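Local coordinates for endoglucanase (Clostridium thermocellum, PDB 2E4T), which hydrolyses internal beta-1,4-glucosidic bonds in cellulose and probably xyloglucan, this chain being the glycoside hydrolase family 44 part of a longer multidomain enzyme, at residues L109-Y114 / Y181-E186; E226-A231 / L277-V282; I448-K453 / C510-E515. All coordinates share one frame; numbering follows the deposited sequence.

Contact 1: L109-Y114 / Y181-E186; sequences LQAAGY and YSIDNE
CG of Asp184 lies roughly opposite its backbone N (chi1 -150°), which puts OD2 before the successive amides of Ala111 and Ala112, in the chain after strand 104-109. Ala111 N gives a nearly straight bond to Asp184 OD2 (2.8 Å, 170° at the hydrogen) on the lone pair facing away from OD1. Ala112 N, 3.1 Å from the same OD2, comes from above the carboxylate plane, 54° out of it. The two approaches differ in direction, so together they fix the group's rotation, while Thr49 and Trp190 bond to OD1. One step earlier, Leu109 N meets Ser182 O at 2.9 Å in the carbonyl plane, and Asp184 N returns a weak bond to Leu109 O. Leu109 CG lies beside its own backbone N, which swings the branch across the root of Tyr181: Leu109 CD1 stands 3.7 Å from Tyr181 CB and CG leans obliquely on the ring. Helices 158-169 and 204-221 close over this leucine. Parallel strand pairing thus passes into a side-chain-to-backbone grip just past the strand ends, a position characteristic of the C-terminal rim of a TIM (beta/alpha)8 barrel, where glycoside hydrolases of this fold keep their active site.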
# COMPACT_ATOMS: atom_id res chain seq x y z
N LEU A 109 -6.79 12.99 3.88
CA LEU A 109 -7.52 14.24 3.96
C LEU A 109 -8.78 14.13 3.07
O LEU A 109 -8.89 13.28 2.19
CB LEU A 109 -6.64 15.42 3.52
CG LEU A 109 -5.36 15.58 4.36
CD1 LEU A 109 -4.54 16.75 3.76
CD2 LEU A 109 -5.68 15.83 5.83
N GLN A 110 -9.73 15.06 3.33
CA GLN A 110 -11.08 14.94 2.82
C GLN A 110 -11.29 15.87 1.62
O GLN A 110 -11.15 17.10 1.73
CB GLN A 110 -12.04 15.30 3.97
CG GLN A 110 -12.04 14.26 5.08
CD GLN A 110 -10.72 14.13 5.83
OE1 GLN A 110 -10.14 15.13 6.31
NE2 GLN A 110 -10.23 12.88 5.96
N ALA A 111 -11.64 15.26 0.47
CA ALA A 111 -11.78 15.99 -0.76
C ALA A 111 -13.12 15.80 -1.46
O ALA A 111 -13.43 16.53 -2.39
CB ALA A 111 -10.64 15.70 -1.75
N ALA A 112 -13.93 14.81 -1.05
CA ALA A 112 -15.19 14.55 -1.74
C ALA A 112 -16.14 15.75 -1.62
O ALA A 112 -16.99 15.93 -2.50
CB ALA A 112 -15.84 13.29 -1.22
N GLY A 113 -16.02 16.53 -0.58
CA GLY A 113 -16.60 17.87 -0.52
C GLY A 113 -17.22 18.24 0.80
O GLY A 113 -17.36 19.44 1.09
N TYR A 114 -17.60 17.24 1.60
CA TYR A 114 -18.30 17.47 2.87
C TYR A 114 -17.85 16.39 3.87
O TYR A 114 -17.43 15.28 3.46
CB TYR A 114 -19.82 17.34 2.68
CG TYR A 114 -20.38 18.41 1.77
CD1 TYR A 114 -20.88 19.61 2.31
CD2 TYR A 114 -20.40 18.27 0.39
CE1 TYR A 114 -21.36 20.61 1.48
CE2 TYR A 114 -20.85 19.28 -0.46
CZ TYR A 114 -21.33 20.45 0.13
OH TYR A 114 -21.79 21.46 -0.72
N TYR A 181 0.14 12.72 3.15
CA TYR A 181 -1.29 12.91 3.15
C TYR A 181 -1.84 12.42 1.85
O TYR A 181 -1.26 12.63 0.77
CB TYR A 181 -1.65 14.41 3.32
CG TYR A 181 -1.20 14.96 4.65
CD1 TYR A 181 -1.94 14.73 5.81
CD2 TYR A 181 0.01 15.64 4.77
CE1 TYR A 181 -1.51 15.21 7.06
CE2 TYR A 181 0.47 16.08 5.99
CZ TYR A 181 -0.28 15.85 7.16
OH TYR A 181 0.12 16.28 8.40
N SER A 182 -3.04 11.78 1.92
CA SER A 182 -3.73 11.31 0.73
C SER A 182 -4.88 12.24 0.37
O SER A 182 -5.58 12.77 1.25
CB SER A 182 -4.30 9.91 1.03
OG SER A 182 -5.05 9.35 -0.03
N ILE A 183 -5.08 12.39 -0.95
CA ILE A 183 -6.23 13.13 -1.48
C ILE A 183 -7.47 12.17 -1.43
O ILE A 183 -7.85 11.54 -2.40
CB ILE A 183 -5.96 13.64 -2.88
CG1 ILE A 183 -4.68 14.48 -2.93
CG2 ILE A 183 -7.13 14.53 -3.33
CD1 ILE A 183 -4.09 14.71 -4.24
N ASP A 184 -8.03 12.05 -0.22
CA ASP A 184 -9.24 11.23 -0.06
C ASP A 184 -8.96 9.77 -0.44
O ASP A 184 -7.83 9.27 -0.25
CB ASP A 184 -10.43 11.91 -0.78
CG ASP A 184 -11.79 11.64 -0.17
OD1 ASP A 184 -12.26 10.48 -0.28
OD2 ASP A 184 -12.38 12.60 0.40
N ASN A 185 -10.01 9.10 -0.89
CA ASN A 185 -9.99 7.66 -1.07
C ASN A 185 -10.98 7.33 -2.20
O ASN A 185 -12.13 7.73 -2.16
CB ASN A 185 -10.54 6.98 0.22
CG ASN A 185 -10.48 5.47 0.12
OD1 ASN A 185 -9.35 4.88 0.03
ND2 ASN A 185 -11.64 4.82 0.05
N GLU A 186 -10.50 6.58 -3.20
CA GLU A 186 -11.36 5.98 -4.23
C GLU A 186 -12.37 6.99 -4.78
O GLU A 186 -13.59 6.77 -4.76
CB GLU A 186 -12.04 4.70 -3.72
CG GLU A 186 -10.97 3.66 -3.34
CD GLU A 186 -11.51 2.31 -3.01
OE1 GLU A 186 -12.75 2.10 -2.90
OE2 GLU A 186 -10.65 1.38 -2.85

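Contact 2: E226-A231 / L277-V282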
# COMPACT_ATOMS: atom_id res chain seq x y z
N GLU A 226 4.44 14.77 1.83
CA GLU A 226 4.23 14.14 0.52
C GLU A 226 2.75 13.99 0.26
O GLU A 226 2.02 13.50 1.15
CB GLU A 226 4.94 12.78 0.50
CG GLU A 226 6.43 12.97 0.41
CD GLU A 226 7.22 11.67 0.40
OE1 GLU A 226 6.89 10.73 1.16
OE2 GLU A 226 8.17 11.58 -0.38
N ILE A 227 2.34 14.35 -0.95
CA ILE A 227 0.95 14.20 -1.37
C ILE A 227 0.81 12.97 -2.25
O ILE A 227 1.54 12.77 -3.24
CB ILE A 227 0.50 15.49 -2.15
CG1 ILE A 227 0.37 16.66 -1.18
CG2 ILE A 227 -0.78 15.22 -2.94
CD1 ILE A 227 -0.94 16.54 -0.27
N PHE A 228 -0.17 12.13 -1.85
CA PHE A 228 -0.50 10.87 -2.50
C PHE A 228 -1.86 11.00 -3.20
O PHE A 228 -2.82 11.50 -2.58
CB PHE A 228 -0.67 9.75 -1.43
CG PHE A 228 0.59 9.26 -0.77
CD1 PHE A 228 1.41 10.11 -0.04
CD2 PHE A 228 0.93 7.91 -0.85
CE1 PHE A 228 2.54 9.64 0.60
CE2 PHE A 228 2.06 7.43 -0.19
CZ PHE A 228 2.88 8.31 0.54
N GLY A 229 -1.95 10.50 -4.43
CA GLY A 229 -3.23 10.41 -5.08
C GLY A 229 -3.08 9.61 -6.35
O GLY A 229 -1.96 9.38 -6.82
N PRO A 230 -4.21 9.15 -6.93
CA PRO A 230 -5.58 9.45 -6.52
C PRO A 230 -6.25 8.42 -5.62
O PRO A 230 -7.45 8.54 -5.36
CB PRO A 230 -6.36 9.64 -7.87
CG PRO A 230 -5.39 9.19 -8.97
CD PRO A 230 -4.20 8.50 -8.25
N ALA A 231 -5.50 7.39 -5.17
CA ALA A 231 -6.08 6.33 -4.31
C ALA A 231 -7.19 5.60 -5.09
O ALA A 231 -8.28 5.31 -4.56
CB ALA A 231 -6.55 6.84 -2.97
N LEU A 277 2.34 16.59 -6.77
CA LEU A 277 2.03 15.17 -6.60
C LEU A 277 3.37 14.49 -6.28
O LEU A 277 4.27 14.51 -7.12
CB LEU A 277 1.48 14.56 -7.87
CG LEU A 277 1.18 13.06 -7.81
CD1 LEU A 277 0.05 12.73 -6.82
CD2 LEU A 277 0.94 12.48 -9.16
N ASP A 278 3.46 13.88 -5.09
CA ASP A 278 4.68 13.16 -4.74
C ASP A 278 4.60 11.68 -5.07
O ASP A 278 5.63 11.07 -5.45
CB ASP A 278 5.02 13.36 -3.27
CG ASP A 278 5.32 14.81 -2.99
OD1 ASP A 278 6.48 15.23 -3.28
OD2 ASP A 278 4.40 15.53 -2.53
N VAL A 279 3.42 11.09 -4.89
CA VAL A 279 3.27 9.66 -4.96
C VAL A 279 1.97 9.31 -5.70
O VAL A 279 0.89 9.71 -5.27
CB VAL A 279 3.25 9.00 -3.57
CG1 VAL A 279 3.34 7.50 -3.71
CG2 VAL A 279 4.37 9.53 -2.67
N LEU A 280 2.10 8.60 -6.82
CA LEU A 280 0.96 8.00 -7.51
C LEU A 280 0.50 6.81 -6.67
O LEU A 280 1.29 5.92 -6.38
CB LEU A 280 1.40 7.55 -8.91
CG LEU A 280 0.29 6.91 -9.73
CD1 LEU A 280 -0.75 7.96 -10.15
CD2 LEU A 280 0.87 6.25 -10.98
N ASP A 281 -0.78 6.84 -6.27
CA ASP A 281 -1.32 5.94 -5.23
C ASP A 281 -2.50 5.19 -5.80
O ASP A 281 -3.49 5.83 -6.27
CB ASP A 281 -1.81 6.92 -4.09
CG ASP A 281 -2.55 6.26 -2.97
OD1 ASP A 281 -3.05 5.12 -3.16
OD2 ASP A 281 -2.57 6.88 -1.87
N VAL A 282 -2.41 3.86 -5.83
CA VAL A 282 -3.49 3.05 -6.34
C VAL A 282 -3.76 1.88 -5.36
O VAL A 282 -2.91 1.50 -4.55
CB VAL A 282 -3.22 2.49 -7.76
CG1 VAL A 282 -3.08 3.62 -8.77
CG2 VAL A 282 -1.96 1.58 -7.75
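Phe228 and Val279 form a bridge pair on one face of the sheet; Phe228 CG stands beside its own backbone N (chi1 -72°), which lays the ring flat along the valine. Phe228 CB starts beside the Asp281 carboxylate, 3.5 Å from Asp281 OD2, which stays near the ring plane at the edge, with the carboxylate nearly perpendicular to the ring. From CG onward the partner is Val279: Phe228 CG lies 3.9 Å from Val279 CB, CD2 touches CB and CG1, and Phe228 CE2 lies 3.7 Å from Val279 CG1. Phe228 CD1, CE1 and CZ touch Val279 CG2. That methyl sits 3.7 Å from the centroid of the Phe228 ring and only 12° off its normal, a CH-pi contact over the centre of one face. Ala356 on strand 354-360 packs against both residues. These are adjacent parallel strands of the (beta/alpha)8 barrel, joined by a beta-alpha-beta crossover that includes helix 257-272, whose Tyr261 touches Leu277, Leu280 and Pro230. The segments 226-231 and 279-282 run parallel with their axes 35° apart, and their ladder runs through Gly229 N to Val279 O (3.1 Å), nearly straight on from the Val279 carbonyl, then from Asp281 N back to Gly229 O. At the N-terminal end Ile227 O accepts two amides, Asp278 N and Val279 N. Asp278 turns its carboxylate back so that OD2 takes Ile227 N at 2.9 Å, on the anti side and a little out of plane; a salt bridge from Lys219 reaches the same oxygen. Leu277 CD1 comes over the backbone at Gly229, 3.8 Å from Gly229 N. A cis peptide precedes Pro230, and the next amide, Ala231 N, makes only a weak bond to Asp281 O, while Asp281 OD1 bonds to Thr358.

Contact 3: I448-K453 / C510-E515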
# COMPACT_ATOMS: atom_id res chain seq x y z
N ILE A 448 18.62 -13.41 1.65
CA ILE A 448 17.93 -14.01 0.54
C ILE A 448 16.55 -14.47 1.02
O ILE A 448 16.46 -15.26 1.98
CB ILE A 448 18.68 -15.25 -0.04
CG1 ILE A 448 20.10 -14.86 -0.45
CG2 ILE A 448 17.90 -15.83 -1.20
CD1 ILE A 448 21.00 -16.08 -0.69
N ILE A 449 15.49 -14.02 0.36
CA ILE A 449 14.15 -14.59 0.57
C ILE A 449 13.95 -15.60 -0.54
O ILE A 449 14.11 -15.31 -1.73
CB ILE A 449 13.03 -13.48 0.42
CG1 ILE A 449 13.15 -12.40 1.47
CG2 ILE A 449 11.69 -14.13 0.44
CD1 ILE A 449 12.97 -12.91 2.82
N LEU A 450 13.66 -16.85 -0.13
CA LEU A 450 13.57 -17.98 -1.05
C LEU A 450 12.19 -18.63 -0.85
O LEU A 450 11.89 -19.08 0.27
CB LEU A 450 14.69 -18.99 -0.74
CG LEU A 450 14.65 -20.26 -1.58
CD1 LEU A 450 14.87 -20.00 -3.06
CD2 LEU A 450 15.74 -21.21 -1.03
N LEU A 451 11.38 -18.60 -1.90
CA LEU A 451 9.99 -19.09 -1.81
C LEU A 451 9.86 -20.31 -2.71
O LEU A 451 10.10 -20.25 -3.92
CB LEU A 451 9.01 -17.98 -2.28
CG LEU A 451 9.20 -16.65 -1.57
CD1 LEU A 451 8.19 -15.60 -2.07
CD2 LEU A 451 9.06 -16.79 -0.06
N ASN A 452 9.43 -21.42 -2.08
CA ASN A 452 9.13 -22.64 -2.85
C ASN A 452 7.63 -22.74 -3.04
O ASN A 452 6.90 -23.01 -2.06
CB ASN A 452 9.67 -23.87 -2.16
CG ASN A 452 9.53 -25.09 -3.05
OD1 ASN A 452 9.38 -24.95 -4.26
ND2 ASN A 452 9.62 -26.29 -2.45
N LYS A 453 7.19 -22.49 -4.28
CA LYS A 453 5.78 -22.55 -4.65
C LYS A 453 5.34 -23.97 -5.06
O LYS A 453 4.18 -24.18 -5.36
CB LYS A 453 5.48 -21.56 -5.76
CG LYS A 453 5.71 -20.12 -5.35
CD LYS A 453 5.37 -19.14 -6.49
CE LYS A 453 6.46 -18.93 -7.50
NZ LYS A 453 5.97 -18.26 -8.78
N CYS A 510 11.47 -19.00 3.13
CA CYS A 510 12.66 -18.90 3.94
C CYS A 510 13.35 -17.55 3.76
O CYS A 510 13.26 -16.91 2.72
CB CYS A 510 13.76 -19.91 3.35
SG CYS A 510 13.28 -21.62 3.21
N HIS A 511 14.07 -17.18 4.83
CA HIS A 511 14.97 -16.02 4.81
C HIS A 511 16.34 -16.57 5.25
O HIS A 511 16.49 -17.06 6.36
CB HIS A 511 14.47 -14.96 5.80
CG HIS A 511 15.19 -13.65 5.71
ND1 HIS A 511 14.57 -12.47 6.04
CD2 HIS A 511 16.50 -13.30 5.44
CE1 HIS A 511 15.45 -11.48 5.96
NE2 HIS A 511 16.64 -11.93 5.58
N ILE A 512 17.29 -16.48 4.30
CA ILE A 512 18.65 -16.97 4.53
C ILE A 512 19.54 -15.73 4.75
O ILE A 512 19.42 -14.75 4.00
CB ILE A 512 19.16 -17.74 3.30
CG1 ILE A 512 18.22 -18.91 2.98
CG2 ILE A 512 20.61 -18.20 3.51
CD1 ILE A 512 18.53 -19.58 1.63
N VAL A 513 20.42 -15.78 5.76
CA VAL A 513 21.32 -14.67 6.04
C VAL A 513 22.74 -15.24 6.00
O VAL A 513 23.15 -16.01 6.88
CB VAL A 513 21.05 -14.03 7.40
CG1 VAL A 513 21.97 -12.81 7.59
CG2 VAL A 513 19.56 -13.64 7.55
N LEU A 514 23.45 -14.91 4.91
CA LEU A 514 24.81 -15.38 4.69
C LEU A 514 25.81 -14.41 5.23
O LEU A 514 25.70 -13.20 5.05
CB LEU A 514 25.05 -15.57 3.21
CG LEU A 514 24.29 -16.72 2.57
CD1 LEU A 514 24.11 -16.51 1.12
CD2 LEU A 514 25.08 -18.05 2.82
N GLU A 515 26.84 -14.96 5.88
CA GLU A 515 27.95 -14.16 6.38
C GLU A 515 29.26 -14.94 6.21
O GLU A 515 29.24 -16.14 6.05
CB GLU A 515 27.74 -13.73 7.82
CG GLU A 515 27.62 -14.80 8.79
CD GLU A 515 27.12 -14.35 10.15
OE1 GLU A 515 25.99 -13.78 10.27
OE2 GLU A 515 27.86 -14.62 11.13
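Ile448 and Leu514 press methyl against methyl, CD1 to CD1 at 3.6 Å, on the face of the sheet that also carries Leu450, Cys510 and Ile512. Ile448 reaches this far because CG1 stands beside its backbone N and the chain is then extended (chi2 165°), carrying CD1 past its bridge partner Ile512 toward Leu514, two residues further along the partner strand. The branch points of Ile448 and Ile512 sit abreast, CB to CB 4.2 Å, and next along the strands Leu450 CD2 fits diagonally against Ile512 CD1, also at 4.2 Å. The ridge built by these residues faces Phe461 and Phe463 of strand 459-466 and Phe500 and Val504 of strand 499-504, which supply the matching hollows. On the face carrying Ile449 and His511 the contact is a single knob, Ile449 CD1, which slants against the imidazole 3.6 Å from His511 ND1, with Phe417 against the isoleucine and Tyr410 and His447 beside the ring. The backbones form a regular antiparallel ladder. Ile448 and Ile512 are a hydrogen-bonded pair, Ile512 N giving a 2.7 Å bond to Ile448 O and Ile448 N a 2.8 Å bond to Ile512 O; Leu450 and Cys510 are a second. Between them the non-hydrogen-bonded pair Ile449-His511 brings its alpha carbons close, with His511 CA 3.3 Å from Ile448 O. Strands 442-452 and 508-514 are thus neighbours in the beta domain that accompanies the barrel. The chemistry divides by face: that of Ile448 and Leu450 packs mainly against aliphatic and aromatic side chains, consistent with a sandwich core, whereas His511 is held through ND1 to Leu406 O and through NE2 to His447, linking the beta domain to helix 398-408.

Overall arrangement
Contacts 1 and 2 belong to one continuous parallel sheet, their centres 11 Å apart, because strands 180-183 and 226-232 are neighbours. Tyr181 N lies 2.9 Å from Glu226 O and Tyr181 O 2.9 Å from Phe228 N, both probable hydrogen bonds. Strands 104-109, 180-183, 226-232 and 279-284 are successive in the sheet that forms the barrel wall. Contact 3 is in the separate beta domain, its centre about 40 Å from that of contact 1 and 32 Å from that of contact 2, with no touch. The bound calcium lies about 12 Å from the Gln110 side chain of contact 1; contacts 2 and 3 lie away from the metal sites. The C-terminal ends of the barrel strands probably line the substrate cleft.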